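PDB 1XV5: DNA alpha-glucosyltransferase from Enterobacteria phage T4, which is a glycosyltransferase of the GT-B fold, built of two domains, and binds uridine-5'-diphosphate. Local coordinates for residues 137-149 against 297-309. Sequence-based numbering, arbitrary orientation.
Sequences VIFSHSDNGDFNK and LNQKYLQRSLEYT. With UDP (uridine-5'-diphosphate), chain C.
With CG anti to the backbone N (chi1 -166°) and the chain extended beyond it, Q303 stretches out to D143, while S142, its OG likewise opposite the backbone N, turns its hydroxyl onto the carbonyl of K300. Q303 OE1 takes the backbone N-H of D143 in a nearly straight bond (N to OE1 2.8 Å, 167°), and its NE2 makes only a weak bond to D143 OD2. The carboxylate and amide planes stand 62° apart. S142 OG gives its proton to K300 O at 2.7 Å and accepts the backbone N-H of N144, an ST turn within the type I turn S142-G145. One hydroxyl thus braces its own turn and grips the other segment; a water bridges it to Q303 OE1.

The protein has the GT-B fold of two Rossmann-like domains, and here a polar loop-to-loop contact joins them: 141-145 follows strand 137-140 of one seven-stranded parallel sheet, and 297-307 follows strand 288-293 of the other. At the far end of that loop E307 occupies the N-cap position of helix 308-316, whose first backbone N-H groups, on Y308 and T309, bind phosphate oxygens of UDP.

D146, in the first turn of its helix, splits its carboxylate between K300 and Y301 across the contact. OD2 meets K300 NZ at 3.0 Å through its syn lone pair, a salt bridge, whereas Y301 OH reaches OD1 at 2.6 Å from above the carboxylate plane; V119 N is a further donor to OD1. Within the second segment, K300 CG lies over one face of the Y301 ring, 3.6 Å above it. Nearer UDP, S305 OG sits in the plane of the H141 ring, at its edge, hydrogen-bonded to ND1 at 3.0 Å, and one water links H141 O to the backbone N of Q303 and S305.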
loop_
_atom_site.group_PDB
_atom_site.type_symbol
_atom_site.label_atom_id
_atom_site.label_comp_id
_atom_site.label_asym_id
_atom_site.label_seq_id
_atom_site.Cartn_x
_atom_site.Cartn_y
_atom_site.Cartn_z
ATOM N N VAL A 137 12.029 0.321 18.153
ATOM C CA VAL A 137 10.627 0.652 17.926
ATOM C C VAL A 137 10.102 -0.260 16.819
ATOM O O VAL A 137 10.736 -0.399 15.772
ATOM C CB VAL A 137 10.456 2.119 17.463
ATOM C CG1 VAL A 137 8.974 2.447 17.305
ATOM C CG2 VAL A 137 11.109 3.069 18.465
ATOM N N ILE A 138 8.945 -0.872 17.053
ATOM C CA ILE A 138 8.344 -1.775 16.075
ATOM C C ILE A 138 6.908 -1.359 15.760
ATOM O O ILE A 138 6.140 -1.050 16.671
ATOM C CB ILE A 138 8.316 -3.217 16.610
ATOM C CG1 ILE A 138 9.729 -3.652 17.003
ATOM C CG2 ILE A 138 7.737 -4.155 15.557
ATOM C CD1 ILE A 138 9.766 -4.964 17.762
ATOM N N PHE A 139 6.559 -1.360 14.474
ATOM C CA PHE A 139 5.212 -0.995 14.023
ATOM C C PHE A 139 4.589 -2.100 13.164
ATOM O O PHE A 139 5.293 -2.793 12.423
ATOM C CB PHE A 139 5.231 0.263 13.147
ATOM C CG PHE A 139 5.518 1.542 13.878
ATOM C CD1 PHE A 139 6.789 2.108 13.839
ATOM C CD2 PHE A 139 4.500 2.232 14.528
ATOM C CE1 PHE A 139 7.039 3.346 14.431
ATOM C CE2 PHE A 139 4.740 3.470 15.123
ATOM C CZ PHE A 139 6.011 4.030 15.071
ATOM N N SER A 140 3.267 -2.240 13.250
ATOM C CA SER A 140 2.536 -3.215 12.440
ATOM C C SER A 140 1.165 -2.628 12.107
ATOM O O SER A 140 0.718 -1.683 12.752
ATOM C CB SER A 140 2.358 -4.540 13.183
ATOM O OG SER A 140 1.325 -4.460 14.148
ATOM N N HIS A 141 0.500 -3.195 11.107
ATOM C CA HIS A 141 -0.815 -2.713 10.684
ATOM C C HIS A 141 -1.962 -3.121 11.608
ATOM O O HIS A 141 -3.040 -2.527 11.556
ATOM C CB HIS A 141 -1.142 -3.219 9.275
ATOM C CG HIS A 141 -0.420 -2.499 8.179
ATOM N ND1 HIS A 141 -0.627 -1.166 7.898
ATOM C CD2 HIS A 141 0.478 -2.940 7.268
ATOM C CE1 HIS A 141 0.111 -0.818 6.858
ATOM N NE2 HIS A 141 0.790 -1.877 6.456
ATOM N N SER A 142 -1.745 -4.127 12.449
ATOM C CA SER A 142 -2.820 -4.583 13.327
ATOM C C SER A 142 -2.359 -5.308 14.584
ATOM O O SER A 142 -1.430 -6.117 14.548
ATOM C CB SER A 142 -3.764 -5.494 12.536
ATOM O OG SER A 142 -4.778 -6.037 13.366
ATOM N N ASP A 143 -3.022 -5.016 15.700
ATOM C CA ASP A 143 -2.693 -5.659 16.965
ATOM C C ASP A 143 -3.031 -7.149 16.885
ATOM O O ASP A 143 -2.451 -7.964 17.603
ATOM C CB ASP A 143 -3.490 -5.036 18.122
ATOM C CG ASP A 143 -3.168 -3.566 18.346
ATOM O OD1 ASP A 143 -2.013 -3.157 18.116
ATOM O OD2 ASP A 143 -4.074 -2.816 18.775
ATOM N N ASN A 144 -3.965 -7.499 16.003
ATOM C CA ASN A 144 -4.391 -8.892 15.851
ATOM C C ASN A 144 -3.878 -9.580 14.591
ATOM O O ASN A 144 -4.324 -10.678 14.252
ATOM C CB ASN A 144 -5.919 -8.972 15.887
ATOM C CG ASN A 144 -6.487 -8.554 17.227
ATOM O OD1 ASN A 144 -6.200 -9.170 18.251
ATOM N ND2 ASN A 144 -7.292 -7.497 17.227
ATOM N N GLY A 145 -2.937 -8.943 13.903
ATOM C CA GLY A 145 -2.388 -9.530 12.694
ATOM C C GLY A 145 -1.477 -10.714 12.969
ATOM O O GLY A 145 -1.145 -11.003 14.118
ATOM N N ASP A 146 -1.068 -11.399 11.907
ATOM C CA ASP A 146 -0.192 -12.555 12.035
ATOM C C ASP A 146 1.169 -12.178 12.609
ATOM O O ASP A 146 1.756 -12.943 13.374
ATOM C CB ASP A 146 -0.026 -13.237 10.672
ATOM C CG ASP A 146 -1.291 -13.953 10.221
ATOM O OD1 ASP A 146 -1.375 -14.332 9.036
ATOM O OD2 ASP A 146 -2.198 -14.147 11.058
ATOM N N PHE A 147 1.676 -11.004 12.248
ATOM C CA PHE A 147 2.971 -10.565 12.760
ATOM C C PHE A 147 2.948 -10.502 14.284
ATOM O O PHE A 147 3.850 -11.013 14.947
ATOM C CB PHE A 147 3.331 -9.184 12.202
ATOM C CG PHE A 147 4.614 -8.620 12.757
ATOM C CD1 PHE A 147 5.847 -9.124 12.352
ATOM C CD2 PHE A 147 4.586 -7.600 13.699
ATOM C CE1 PHE A 147 7.036 -8.619 12.881
ATOM C CE2 PHE A 147 5.769 -7.087 14.236
ATOM C CZ PHE A 147 6.996 -7.598 13.826
ATOM N N ASN A 148 1.908 -9.874 14.829
ATOM C CA ASN A 148 1.755 -9.726 16.277
ATOM C C ASN A 148 1.395 -11.019 17.006
ATOM O O ASN A 148 2.009 -11.366 18.018
ATOM C CB ASN A 148 0.669 -8.686 16.599
ATOM C CG ASN A 148 1.140 -7.256 16.414
ATOM O OD1 ASN A 148 1.643 -6.886 15.356
ATOM N ND2 ASN A 148 0.961 -6.436 17.450
ATOM N N LYS A 149 0.398 -11.727 16.487
ATOM C CA LYS A 149 -0.092 -12.944 17.122
ATOM C C LYS A 149 0.618 -14.253 16.809
ATOM O O LYS A 149 0.517 -15.208 17.579
ATOM C CB LYS A 149 -1.586 -13.100 16.829
ATOM C CG LYS A 149 -2.436 -11.934 17.323
ATOM C CD LYS A 149 -2.296 -11.744 18.829
ATOM C CE LYS A 149 -3.179 -10.617 19.333
ATOM N NZ LYS A 149 -3.102 -10.472 20.812
ATOM N N LEU A 297 -9.351 -7.915 3.078
ATOM C CA LEU A 297 -8.560 -8.628 4.071
ATOM C C LEU A 297 -9.430 -9.094 5.228
ATOM O O LEU A 297 -10.432 -8.459 5.563
ATOM C CB LEU A 297 -7.457 -7.723 4.632
ATOM C CG LEU A 297 -6.274 -7.396 3.723
ATOM C CD1 LEU A 297 -5.433 -6.306 4.370
ATOM C CD2 LEU A 297 -5.440 -8.653 3.478
ATOM N N ASN A 298 -9.046 -10.208 5.837
ATOM C CA ASN A 298 -9.787 -10.707 6.982
ATOM C C ASN A 298 -9.673 -9.651 8.080
ATOM O O ASN A 298 -8.668 -8.944 8.176
ATOM C CB ASN A 298 -9.199 -12.030 7.472
ATOM C CG ASN A 298 -9.926 -12.573 8.687
ATOM O OD1 ASN A 298 -9.762 -12.072 9.801
ATOM N ND2 ASN A 298 -10.748 -13.597 8.477
ATOM N N GLN A 299 -10.717 -9.560 8.893
ATOM C CA GLN A 299 -10.807 -8.609 9.993
ATOM C C GLN A 299 -9.557 -8.521 10.872
ATOM O O GLN A 299 -9.186 -7.441 11.325
ATOM C CB GLN A 299 -12.016 -8.982 10.854
ATOM C CG GLN A 299 -12.333 -8.021 11.974
ATOM C CD GLN A 299 -13.472 -8.524 12.839
ATOM O OE1 GLN A 299 -14.522 -8.918 12.332
ATOM N NE2 GLN A 299 -13.269 -8.510 14.152
ATOM N N LYS A 300 -8.910 -9.657 11.115
ATOM C CA LYS A 300 -7.719 -9.691 11.965
ATOM C C LYS A 300 -6.597 -8.764 11.507
ATOM O O LYS A 300 -5.815 -8.281 12.327
ATOM C CB LYS A 300 -7.175 -11.119 12.044
ATOM C CG LYS A 300 -6.726 -11.656 10.697
ATOM C CD LYS A 300 -6.495 -13.160 10.721
ATOM C CE LYS A 300 -5.271 -13.536 11.520
ATOM N NZ LYS A 300 -5.027 -15.004 11.425
ATOM N N TYR A 301 -6.515 -8.526 10.200
ATOM C CA TYR A 301 -5.468 -7.680 9.633
ATOM C C TYR A 301 -5.851 -6.206 9.564
ATOM O O TYR A 301 -5.020 -5.366 9.223
ATOM C CB TYR A 301 -5.126 -8.143 8.213
ATOM C CG TYR A 301 -4.725 -9.592 8.110
ATOM C CD1 TYR A 301 -3.555 -10.055 8.711
ATOM C CD2 TYR A 301 -5.526 -10.511 7.426
ATOM C CE1 TYR A 301 -3.190 -11.400 8.640
ATOM C CE2 TYR A 301 -5.171 -11.860 7.351
ATOM C CZ TYR A 301 -4.003 -12.296 7.962
ATOM O OH TYR A 301 -3.655 -13.630 7.911
ATOM N N LEU A 302 -7.101 -5.894 9.888
ATOM C CA LEU A 302 -7.580 -4.520 9.791
ATOM C C LEU A 302 -7.797 -3.790 11.108
ATOM O O LEU A 302 -8.531 -4.262 11.975
ATOM C CB LEU A 302 -8.886 -4.505 8.986
ATOM C CG LEU A 302 -8.778 -5.075 7.564
ATOM C CD1 LEU A 302 -10.168 -5.255 6.964
ATOM C CD2 LEU A 302 -7.937 -4.145 6.695
ATOM N N GLN A 303 -7.162 -2.627 11.243
ATOM C CA GLN A 303 -7.307 -1.799 12.434
ATOM C C GLN A 303 -7.669 -0.383 11.982
ATOM O O GLN A 303 -8.832 0.014 12.071
ATOM C CB GLN A 303 -6.014 -1.800 13.267
ATOM C CG GLN A 303 -6.200 -1.230 14.678
ATOM C CD GLN A 303 -5.144 -1.719 15.659
ATOM O OE1 GLN A 303 -4.780 -2.896 15.655
ATOM N NE2 GLN A 303 -4.667 -0.823 16.521
ATOM N N ARG A 304 -6.690 0.368 11.478
ATOM C CA ARG A 304 -6.932 1.732 10.990
ATOM C C ARG A 304 -6.357 1.946 9.591
ATOM O O ARG A 304 -6.634 2.949 8.951
ATOM C CB ARG A 304 -6.269 2.783 11.899
ATOM C CG ARG A 304 -6.825 2.914 13.311
ATOM C CD ARG A 304 -6.067 4.013 14.068
ATOM N NE ARG A 304 -4.640 3.707 14.183
ATOM C CZ ARG A 304 -3.701 4.595 14.501
ATOM N NH1 ARG A 304 -2.428 4.221 14.577
ATOM N NH2 ARG A 304 -4.029 5.859 14.735
ATOM N N SER A 305 -5.562 0.999 9.112
ATOM C CA SER A 305 -4.909 1.169 7.823
ATOM C C SER A 305 -5.660 0.922 6.521
ATOM O O SER A 305 -6.085 -0.201 6.239
ATOM C CB SER A 305 -3.629 0.327 7.784
ATOM O OG SER A 305 -2.778 0.629 8.872
ATOM N N LEU A 306 -5.828 1.982 5.735
ATOM C CA LEU A 306 -6.402 1.835 4.406
ATOM C C LEU A 306 -5.105 1.641 3.631
ATOM O O LEU A 306 -4.015 1.836 4.186
ATOM C CB LEU A 306 -7.103 3.110 3.927
ATOM C CG LEU A 306 -8.569 3.270 4.333
ATOM C CD1 LEU A 306 -9.073 4.631 3.868
ATOM C CD2 LEU A 306 -9.405 2.140 3.718
ATOM N N GLU A 307 -5.206 1.246 2.371
ATOM C CA GLU A 307 -4.022 1.040 1.547
ATOM C C GLU A 307 -3.797 2.254 0.662
ATOM O O GLU A 307 -4.673 3.112 0.537
ATOM C CB GLU A 307 -4.205 -0.209 0.690
ATOM C CG GLU A 307 -4.365 -1.461 1.518
ATOM C CD GLU A 307 -4.602 -2.689 0.675
ATOM O OE1 GLU A 307 -5.758 -2.919 0.260
ATOM O OE2 GLU A 307 -3.621 -3.412 0.419
ATOM N N TYR A 308 -2.622 2.339 0.052
ATOM C CA TYR A 308 -2.337 3.476 -0.807
ATOM C C TYR A 308 -3.316 3.613 -1.961
ATOM O O TYR A 308 -3.721 4.724 -2.290
ATOM C CB TYR A 308 -0.896 3.415 -1.315
ATOM C CG TYR A 308 0.076 3.871 -0.255
ATOM C CD1 TYR A 308 0.959 2.980 0.349
ATOM C CD2 TYR A 308 0.056 5.192 0.204
ATOM C CE1 TYR A 308 1.795 3.393 1.391
ATOM C CE2 TYR A 308 0.880 5.609 1.241
ATOM C CZ TYR A 308 1.743 4.709 1.830
ATOM O OH TYR A 308 2.539 5.128 2.875
ATOM N N THR A 309 -3.713 2.501 -2.576
ATOM C CA THR A 309 -4.664 2.602 -3.673
ATOM C C THR A 309 -5.990 3.180 -3.180
ATOM O O THR A 309 -6.696 3.831 -3.942
ATOM C CB THR A 309 -4.903 1.243 -4.372
ATOM O OG1 THR A 309 -5.143 0.226 -3.395
ATOM C CG2 THR A 309 -3.686 0.866 -5.219
HETATM N N1 UDP C . 1.343 0.814 -7.787
HETATM C C2 UDP C . 1.938 1.355 -8.909
HETATM N N3 UDP C . 1.957 0.532 -10.007
HETATM C C4 UDP C . 1.443 -0.748 -10.093
HETATM C C5 UDP C . 0.834 -1.231 -8.892
HETATM C C6 UDP C . 0.808 -0.452 -7.805
HETATM O O2 UDP C . 2.403 2.483 -8.931
HETATM O O4 UDP C . 1.534 -1.367 -11.153
HETATM C "C1'" UDP C . 1.312 1.636 -6.573
HETATM C "C2'" UDP C . -0.084 1.938 -6.041
HETATM O "O2'" UDP C . -0.680 3.004 -6.750
HETATM C "C3'" UDP C . 0.247 2.259 -4.590
HETATM C "C4'" UDP C . 1.300 1.198 -4.273
HETATM O "O4'" UDP C . 1.949 0.914 -5.542
HETATM O "O3'" UDP C . 0.828 3.561 -4.514
HETATM C "C5'" UDP C . 0.756 -0.090 -3.687
HETATM O "O5'" UDP C . 0.467 0.094 -2.306
HETATM P PA UDP C . -0.873 -0.440 -1.625
HETATM O O1A UDP C . -0.777 -0.046 -0.204
HETATM O O2A UDP C . -2.036 0.021 -2.429
HETATM O O3A UDP C . -0.817 -2.070 -1.757
HETATM P PB UDP C . 0.437 -3.126 -1.744
HETATM O O1B UDP C . -0.051 -4.356 -1.069
HETATM O O2B UDP C . 0.965 -3.220 -3.123
HETATM O O3B UDP C . 1.528 -2.437 -0.818
HETATM O O HOH W 1 -3.764 0.481 11.437
HETATM O O HOH W 2 -4.961 -1.760 9.756
HETATM O O HOH W 3 -6.651 -5.327 15.670
#